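PDB 2X7Q: possible thiamine biosynthesis enzyme, which is of unknown function but has the periplasmic binding protein fold and may bind a small solute, possibly one linked to thiamine biosynthesis. Local coordinates for residues A[129-134]-A[147-152]; A[159-164]-A[169-174]; A[183-186]-A[191-194]. The protein carries 1 engineered substitution. One frame throughout, in Å; residues are numbered along the deposited sequence.

Contact 1: residues A[129-134]-A[147-152]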
loop_
_atom_site.group_PDB
_atom_site.type_symbol
_atom_site.label_atom_id
_atom_site.label_comp_id
_atom_site.label_asym_id
_atom_site.label_seq_id
_atom_site.Cartn_x
_atom_site.Cartn_y
_atom_site.Cartn_z
ATOM N N GLY A 129 -6.124 0.660 5.016
ATOM C CA GLY A 129 -6.726 0.786 3.702
ATOM C C GLY A 129 -8.158 0.286 3.701
ATOM O O GLY A 129 -9.040 0.903 3.105
ATOM N N SER A 130 -8.387 -0.837 4.373
ATOM C CA SER A 130 -9.720 -1.422 4.463
ATOM C C SER A 130 -10.684 -0.475 5.173
ATOM O O SER A 130 -11.892 -0.510 4.937
ATOM C CB SER A 130 -9.670 -2.760 5.199
ATOM O OG SER A 130 -9.201 -2.601 6.524
ATOM N N TYR A 131 -10.142 0.366 6.048
ATOM C CA TYR A 131 -10.945 1.340 6.777
ATOM C C TYR A 131 -11.168 2.600 5.944
ATOM O O TYR A 131 -12.299 3.044 5.767
ATOM C CB TYR A 131 -10.274 1.697 8.106
ATOM C CG TYR A 131 -10.931 2.846 8.838
ATOM C CD1 TYR A 131 -10.447 4.141 8.710
ATOM C CD2 TYR A 131 -12.034 2.636 9.654
ATOM C CE1 TYR A 131 -11.043 5.197 9.374
ATOM C CE2 TYR A 131 -12.639 3.686 10.322
ATOM C CZ TYR A 131 -12.139 4.963 10.179
ATOM O OH TYR A 131 -12.736 6.009 10.842
ATOM N N VAL A 132 -10.080 3.171 5.438
ATOM C CA VAL A 132 -10.149 4.396 4.649
ATOM C C VAL A 132 -11.014 4.227 3.403
ATOM O O VAL A 132 -11.853 5.075 3.101
ATOM C CB VAL A 132 -8.743 4.869 4.226
ATOM C CG1 VAL A 132 -8.839 5.893 3.107
ATOM C CG2 VAL A 132 -7.990 5.429 5.420
HETATM N N MSE A 133 -10.812 3.126 2.690
HETATM C CA MSE A 133 -11.525 2.874 1.443
HETATM C C MSE A 133 -13.025 2.690 1.645
HETATM O O MSE A 133 -13.799 2.844 0.704
HETATM C CB MSE A 133 -10.940 1.656 0.722
HETATM C CG MSE A 133 -9.563 1.887 0.125
HETATM SE SE MSE A 133 -9.551 3.375 -1.134
HETATM C CE MSE A 133 -10.898 2.735 -2.369
ATOM N N SER A 134 -13.434 2.354 2.865
ATOM C CA SER A 134 -14.853 2.189 3.156
ATOM C C SER A 134 -15.562 3.533 3.039
ATOM O O SER A 134 -16.716 3.602 2.620
ATOM C CB SER A 134 -15.067 1.588 4.546
ATOM O OG SER A 134 -14.817 2.535 5.566
ATOM N N ASP A 147 -20.380 3.907 10.218
ATOM C CA ASP A 147 -19.965 4.253 11.575
ATOM C C ASP A 147 -19.831 3.030 12.479
ATOM O O ASP A 147 -19.436 3.146 13.638
ATOM C CB ASP A 147 -20.926 5.275 12.189
ATOM C CG ASP A 147 -22.379 4.851 12.088
ATOM O OD1 ASP A 147 -22.680 3.668 12.341
ATOM O OD2 ASP A 147 -23.228 5.710 11.774
ATOM N N GLN A 148 -20.159 1.858 11.942
ATOM C CA GLN A 148 -19.983 0.605 12.669
ATOM C C GLN A 148 -18.769 -0.149 12.135
ATOM O O GLN A 148 -18.785 -0.649 11.009
ATOM C CB GLN A 148 -21.232 -0.271 12.554
ATOM C CG GLN A 148 -22.461 0.294 13.253
ATOM C CD GLN A 148 -23.604 -0.700 13.316
ATOM O OE1 GLN A 148 -23.628 -1.583 14.173
ATOM N NE2 GLN A 148 -24.562 -0.558 12.409
ATOM N N PHE A 149 -17.720 -0.232 12.945
ATOM C CA PHE A 149 -16.486 -0.882 12.522
ATOM C C PHE A 149 -16.058 -1.991 13.475
ATOM O O PHE A 149 -16.081 -1.824 14.694
ATOM C CB PHE A 149 -15.361 0.142 12.370
ATOM C CG PHE A 149 -15.629 1.184 11.318
ATOM C CD1 PHE A 149 -16.056 2.454 11.671
ATOM C CD2 PHE A 149 -15.455 0.890 9.976
ATOM C CE1 PHE A 149 -16.302 3.411 10.707
ATOM C CE2 PHE A 149 -15.702 1.842 9.006
ATOM C CZ PHE A 149 -16.126 3.105 9.371
ATOM N N GLN A 150 -15.666 -3.129 12.908
ATOM C CA GLN A 150 -15.205 -4.263 13.703
ATOM C C GLN A 150 -13.717 -4.517 13.486
ATOM O O GLN A 150 -13.310 -5.024 12.440
ATOM C CB GLN A 150 -16.003 -5.523 13.368
ATOM C CG GLN A 150 -17.458 -5.487 13.826
ATOM C CD GLN A 150 -18.317 -4.561 12.989
ATOM O OE1 GLN A 150 -19.187 -3.862 13.510
ATOM N NE2 GLN A 150 -18.079 -4.550 11.682
ATOM N N VAL A 151 -12.905 -4.133 14.467
ATOM C CA VAL A 151 -11.462 -4.334 14.386
ATOM C C VAL A 151 -11.139 -5.817 14.533
ATOM O O VAL A 151 -11.282 -6.389 15.615
ATOM C CB VAL A 151 -10.722 -3.534 15.468
ATOM C CG1 VAL A 151 -9.221 -3.765 15.367
ATOM C CG2 VAL A 151 -11.048 -2.054 15.349
ATOM N N LEU A 152 -10.703 -6.436 13.440
ATOM C CA LEU A 152 -10.505 -7.882 13.412
ATOM C C LEU A 152 -9.040 -8.289 13.225
ATOM O O LEU A 152 -8.711 -9.475 13.254
ATOM C CB LEU A 152 -11.392 -8.514 12.335
ATOM C CG LEU A 152 -12.895 -8.346 12.581
ATOM C CD1 LEU A 152 -13.687 -8.515 11.297
ATOM C CD2 LEU A 152 -13.388 -9.301 13.662
#
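Tyr131 swings its CG opposite its own backbone N (chi1 172°), while Phe149 turns CG away from its carbonyl carbon (chi1 -62°), and these two torsions bring their rings together between helix 129-141 and strand 148-151. The two elements are the last members of a beta-alpha-beta unit, strand 120-123, helix 129-141 and strand 148-151, part of the periplasmic binding protein fold. The backbones stay well apart: the closest pair of CA atoms, those of Tyr131 and Phe149, is separated by 8.3 Å, which leaves the side chains to bridge the gap. They do so as a T-shaped (edge-to-face) pair in which the tyrosine supplies the edge and the phenylalanine the face. The ring centroids of Tyr131 and Phe149 lie 4.8 Å apart with the planes inclined at 55°, so the pair is tilted from a perpendicular T. Tyr131 CE2 sits over the middle of the Phe149 ring, 3.5 Å above its plane, and CD2 lies above the CD2-CE2 side of the same ring. Tyr131 also meets Phe135 of the same helix, again edge-to-face, while Phe149 also rests on Ile121 of the neighbouring strand. One turn of helix further on, Ser134 completes the contact. Its hydroxyl donates to Tyr131 O over 2.6 Å between OG and O, a carbonyl that also accepts from Ser134 N. This bond fixes the rotation of the serine and ties its polar end to the helix, and it leaves Ser134 OG near the plane of the Phe149 ring, at the ring edge, 3.6 Å from CE2.

Contact 2: residues A[159-164]-A[169-174]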
loop_
_atom_site.group_PDB
_atom_site.type_symbol
_atom_site.label_atom_id
_atom_site.label_comp_id
_atom_site.label_asym_id
_atom_site.label_seq_id
_atom_site.Cartn_x
_atom_site.Cartn_y
_atom_site.Cartn_z
ATOM N N ARG A 159 -12.718 -12.783 7.171
ATOM C CA ARG A 159 -13.522 -13.762 6.449
ATOM C C ARG A 159 -14.477 -14.487 7.391
ATOM O O ARG A 159 -15.636 -14.714 7.054
ATOM C CB ARG A 159 -12.628 -14.770 5.724
ATOM C CG ARG A 159 -11.685 -14.153 4.704
ATOM C CD ARG A 159 -11.104 -15.213 3.782
ATOM N NE ARG A 159 -10.472 -16.301 4.522
ATOM C CZ ARG A 159 -9.187 -16.324 4.864
ATOM N NH1 ARG A 159 -8.395 -15.317 4.534
ATOM N NH2 ARG A 159 -8.695 -17.355 5.536
ATOM N N ASP A 160 -13.983 -14.851 8.569
ATOM C CA ASP A 160 -14.810 -15.524 9.566
ATOM C C ASP A 160 -15.915 -14.596 10.065
ATOM O O ASP A 160 -17.032 -15.033 10.342
ATOM C CB ASP A 160 -13.957 -16.003 10.742
ATOM C CG ASP A 160 -13.014 -17.124 10.359
ATOM O OD1 ASP A 160 -13.144 -17.659 9.238
ATOM O OD2 ASP A 160 -12.144 -17.478 11.182
ATOM N N SER A 161 -15.599 -13.310 10.171
ATOM C CA SER A 161 -16.556 -12.320 10.654
ATOM C C SER A 161 -17.768 -12.191 9.738
ATOM O O SER A 161 -18.908 -12.260 10.195
ATOM C CB SER A 161 -15.877 -10.963 10.812
ATOM O OG SER A 161 -16.804 -9.979 11.221
ATOM N N VAL A 162 -17.517 -12.006 8.446
ATOM C CA VAL A 162 -18.595 -11.859 7.476
ATOM C C VAL A 162 -19.377 -13.158 7.319
ATOM O O VAL A 162 -20.494 -13.164 6.801
ATOM C CB VAL A 162 -18.072 -11.393 6.105
ATOM C CG1 VAL A 162 -17.547 -9.969 6.193
ATOM C CG2 VAL A 162 -16.996 -12.337 5.594
ATOM N N ASN A 163 -18.781 -14.259 7.766
ATOM C CA ASN A 163 -19.460 -15.547 7.772
ATOM C C ASN A 163 -20.135 -15.810 9.114
ATOM O O ASN A 163 -20.683 -16.887 9.346
ATOM C CB ASN A 163 -18.484 -16.676 7.433
ATOM C CG ASN A 163 -18.226 -16.792 5.945
ATOM O OD1 ASN A 163 -19.159 -16.859 5.146
ATOM N ND2 ASN A 163 -16.956 -16.817 5.565
ATOM N N LEU A 164 -20.081 -14.815 9.995
ATOM C CA LEU A 164 -20.716 -14.899 11.305
ATOM C C LEU A 164 -20.261 -16.133 12.072
ATOM O O LEU A 164 -21.073 -16.835 12.675
ATOM C CB LEU A 164 -22.239 -14.892 11.159
ATOM C CG LEU A 164 -22.829 -13.706 10.393
ATOM C CD1 LEU A 164 -24.349 -13.809 10.334
ATOM C CD2 LEU A 164 -22.402 -12.392 11.023
ATOM N N GLU A 169 -16.481 -11.075 16.318
ATOM C CA GLU A 169 -17.646 -10.227 16.095
ATOM C C GLU A 169 -18.087 -10.302 14.634
ATOM O O GLU A 169 -17.257 -10.444 13.732
ATOM C CB GLU A 169 -17.341 -8.777 16.487
ATOM C CG GLU A 169 -17.203 -8.550 17.990
ATOM C CD GLU A 169 -16.860 -7.116 18.340
ATOM O OE1 GLU A 169 -15.966 -6.540 17.691
ATOM O OE2 GLU A 169 -17.473 -6.568 19.277
ATOM N N GLY A 170 -19.392 -10.202 14.403
ATOM C CA GLY A 170 -19.937 -10.294 13.061
ATOM C C GLY A 170 -19.812 -9.006 12.271
ATOM O O GLY A 170 -19.751 -7.918 12.844
ATOM N N SER A 171 -19.773 -9.134 10.949
ATOM C CA SER A 171 -19.697 -7.977 10.063
ATOM C C SER A 171 -20.528 -8.219 8.807
ATOM O O SER A 171 -20.826 -9.363 8.462
ATOM C CB SER A 171 -18.244 -7.682 9.681
ATOM O OG SER A 171 -17.471 -7.355 10.822
ATOM N N ASP A 172 -20.908 -7.140 8.132
ATOM C CA ASP A 172 -21.666 -7.252 6.895
ATOM C C ASP A 172 -20.737 -7.406 5.697
ATOM O O ASP A 172 -21.052 -8.116 4.740
ATOM C CB ASP A 172 -22.581 -6.039 6.705
ATOM C CG ASP A 172 -23.740 -6.022 7.682
ATOM O OD1 ASP A 172 -24.052 -7.084 8.255
ATOM O OD2 ASP A 172 -24.339 -4.943 7.874
ATOM N N ALA A 173 -19.586 -6.743 5.760
ATOM C CA ALA A 173 -18.616 -6.797 4.672
ATOM C C ALA A 173 -17.270 -6.199 5.070
ATOM O O ALA A 173 -17.172 -5.454 6.046
ATOM C CB ALA A 173 -19.159 -6.091 3.441
ATOM N N PHE A 174 -16.237 -6.538 4.305
ATOM C CA PHE A 174 -14.907 -5.973 4.493
ATOM C C PHE A 174 -14.269 -5.742 3.128
ATOM O O PHE A 174 -14.731 -6.281 2.123
ATOM C CB PHE A 174 -14.038 -6.903 5.344
ATOM C CG PHE A 174 -13.662 -8.186 4.655
ATOM C CD1 PHE A 174 -14.497 -9.290 4.712
ATOM C CD2 PHE A 174 -12.468 -8.290 3.958
ATOM C CE1 PHE A 174 -14.151 -10.473 4.083
ATOM C CE2 PHE A 174 -12.118 -9.468 3.328
ATOM C CZ PHE A 174 -12.961 -10.559 3.389
#
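Ser161 and Ser171 meet through their hydroxyls at the densest part of this contact, where the end of helix 155-162 packs on the chain leading into strand 173-177. Ser171 OG donates to Ser161 OG across 2.7 Å, and Ser161 OG in turn donates a hydrogen bond to Glu169 O, 2.6 Å away, so a short chain of bonds ties three residues together. The serine hydroxyl reaches there because OG of Ser161 is set opposite its backbone N (chi1 177°). A weak bond from Ser171 N to Ser161 O, 3.3 Å, adds a backbone tie, and Val162 CA points its hydrogen almost straight at Ser171 O. Beside this polar cluster lies an apolar one: Val162 CG1 comes in the plane of the Phe174 ring, at its edge, 3.5 Å from CD1, while CG2 approaches CE1. Arg159 adds its CG at 4.0 Å from Phe174 CZ; its guanidinium belongs to a salt bridge with Glu189.

The outer side is looser. Leu164, in the positive-phi position of a Schellman motif that ends the helix, is exposed and touches Gly170 CA through CD2 at 3.8 Å. Glu169, likewise exposed, starts its side chain away from the helix and touches through its backbone carbonyl.

Arg109 NH1 donates to the carbonyl oxygens of Val162 and Ser171, Asp172 pairs with Arg120 at strand 120-123, and Phe174 bonds through its backbone to Ser104 of strand 100-106, and its ring touches Phe155 and Leu158 of helix 155-162.

Contact 3: residues A[183-186]-A[191-194]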
loop_
_atom_site.group_PDB
_atom_site.type_symbol
_atom_site.label_atom_id
_atom_site.label_comp_id
_atom_site.label_asym_id
_atom_site.label_seq_id
_atom_site.Cartn_x
_atom_site.Cartn_y
_atom_site.Cartn_z
ATOM N N LYS A 183 -8.728 -16.045 -4.323
ATOM C CA LYS A 183 -8.641 -17.438 -3.903
ATOM C C LYS A 183 -9.880 -17.868 -3.125
ATOM O O LYS A 183 -10.375 -18.981 -3.296
ATOM C CB LYS A 183 -7.394 -17.669 -3.046
ATOM C CG LYS A 183 -7.381 -19.018 -2.334
ATOM C CD LYS A 183 -6.203 -19.128 -1.375
ATOM C CE LYS A 183 -6.230 -20.433 -0.596
ATOM N NZ LYS A 183 -5.074 -20.563 0.328
ATOM N N TYR A 184 -10.380 -16.979 -2.274
ATOM C CA TYR A 184 -11.493 -17.313 -1.392
ATOM C C TYR A 184 -12.854 -17.081 -2.043
ATOM O O TYR A 184 -13.883 -17.459 -1.489
ATOM C CB TYR A 184 -11.371 -16.560 -0.064
ATOM C CG TYR A 184 -10.109 -16.908 0.690
ATOM C CD1 TYR A 184 -10.051 -18.028 1.510
ATOM C CD2 TYR A 184 -8.967 -16.127 0.567
ATOM C CE1 TYR A 184 -8.894 -18.352 2.194
ATOM C CE2 TYR A 184 -7.806 -16.442 1.248
ATOM C CZ TYR A 184 -7.775 -17.555 2.060
ATOM O OH TYR A 184 -6.624 -17.876 2.741
ATOM N N TYR A 185 -12.856 -16.464 -3.219
ATOM C CA TYR A 185 -14.071 -16.377 -4.018
ATOM C C TYR A 185 -14.270 -17.695 -4.755
ATOM O O TYR A 185 -15.390 -18.192 -4.879
ATOM C CB TYR A 185 -13.984 -15.241 -5.036
ATOM C CG TYR A 185 -14.002 -13.849 -4.446
ATOM C CD1 TYR A 185 -14.848 -13.525 -3.394
ATOM C CD2 TYR A 185 -13.187 -12.851 -4.965
ATOM C CE1 TYR A 185 -14.869 -12.247 -2.863
ATOM C CE2 TYR A 185 -13.202 -11.574 -4.442
ATOM C CZ TYR A 185 -14.045 -11.277 -3.393
ATOM O OH TYR A 185 -14.061 -10.003 -2.873
ATOM N N ASP A 186 -13.168 -18.260 -5.239
ATOM C CA ASP A 186 -13.209 -19.477 -6.043
ATOM C C ASP A 186 -13.564 -20.716 -5.223
ATOM O O ASP A 186 -14.244 -21.616 -5.717
ATOM C CB ASP A 186 -11.879 -19.678 -6.776
ATOM C CG ASP A 186 -11.635 -18.624 -7.837
ATOM O OD1 ASP A 186 -12.607 -17.954 -8.243
ATOM O OD2 ASP A 186 -10.475 -18.466 -8.268
ATOM N N LYS A 191 -17.775 -14.045 -0.677
ATOM C CA LYS A 191 -18.569 -13.670 -1.841
ATOM C C LYS A 191 -18.422 -12.190 -2.173
ATOM O O LYS A 191 -18.682 -11.329 -1.334
ATOM C CB LYS A 191 -20.037 -14.014 -1.593
ATOM C CG LYS A 191 -20.999 -13.504 -2.643
ATOM C CD LYS A 191 -22.406 -13.997 -2.343
ATOM C CE LYS A 191 -22.734 -13.847 -0.866
ATOM N NZ LYS A 191 -24.052 -14.434 -0.513
ATOM N N GLN A 192 -18.002 -11.903 -3.402
ATOM C CA GLN A 192 -17.803 -10.525 -3.840
ATOM C C GLN A 192 -19.126 -9.846 -4.166
ATOM O O GLN A 192 -19.986 -10.426 -4.830
ATOM C CB GLN A 192 -16.881 -10.472 -5.060
ATOM C CG GLN A 192 -16.723 -9.081 -5.654
ATOM C CD GLN A 192 -15.856 -9.072 -6.894
ATOM O OE1 GLN A 192 -16.232 -8.512 -7.923
ATOM N NE2 GLN A 192 -14.687 -9.691 -6.803
ATOM N N ILE A 193 -19.281 -8.611 -3.701
ATOM C CA ILE A 193 -20.492 -7.844 -3.958
ATOM C C ILE A 193 -20.182 -6.527 -4.663
ATOM O O ILE A 193 -21.085 -5.856 -5.161
ATOM C CB ILE A 193 -21.265 -7.550 -2.656
ATOM C CG1 ILE A 193 -20.412 -6.715 -1.697
ATOM C CG2 ILE A 193 -21.706 -8.844 -1.997
ATOM C CD1 ILE A 193 -21.123 -6.362 -0.404
ATOM N N ASP A 194 -18.901 -6.167 -4.712
ATOM C CA ASP A 194 -18.488 -4.917 -5.341
ATOM C C ASP A 194 -16.964 -4.793 -5.426
ATOM O O ASP A 194 -16.231 -5.503 -4.737
ATOM C CB ASP A 194 -19.067 -3.730 -4.568
ATOM C CG ASP A 194 -19.153 -2.471 -5.405
ATOM O OD1 ASP A 194 -18.815 -2.522 -6.606
ATOM O OD2 ASP A 194 -19.563 -1.427 -4.857
#
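Lys191 and Gln192 pass along the ring of Tyr185, where the last turn of helix 178-186 faces strand 190-197, an outermost strand of its five-stranded mixed sheet. At Lys191 it is the backbone that touches: its C lies 3.6 Å from Tyr185 CE1, while the side chain sets out away from the helix and its NZ bonds to Ser107 O. Gln192 comes next and carries most of the contact. Its N is 3.2 Å from Tyr185 CE1, and its CB stands over one face of the ring, 3.7 Å from the centroid and 27° off the normal, which makes a CH-pi contact displaced toward the CE1-CZ rim. With CG opposite the backbone N (chi1 175°), the extended glutamine chain continues across the ring. Beyond it, Ile193 starts its side chain away from the helix, and it touches Val103 and Thr105 of strand 100-106, to which the strand is also joined by backbone bonds. The phenol end reaches that neighbouring strand 100-106, where Tyr185 OH bonds to Ser104 OG. The chemistry is therefore divided: dispersion and CH-pi contact hold the ring face against the strand, while the polar end of Tyr185 is satisfied by the adjoining strand, which probably limits how far the ring can shift.

In the fold
All three contacts pack helices on the same mixed five-stranded sheet, and they follow one another in series along the chain. Contact 2 is the buried one, contact 1 is partly buried, and contact 3 is a surface contact. Contacts 1 and 3 involve the two outermost strands, 148-151 and 190-197, whereas contact 2 reaches the inner strand 173-177. Their chemistry differs too: contact 2 adds hydroxyl bonds to its ring-edge packing, whereas contacts 1 and 3 rest on a ring face, an edge-to-face pair in one and CH-pi in the other. Contact 2 also touches both others, through Leu152 CD1 on Ser161 CB and through Arg159 on Tyr184, but contacts 1 and 3 remain about 9 Å apart at their nearest atoms.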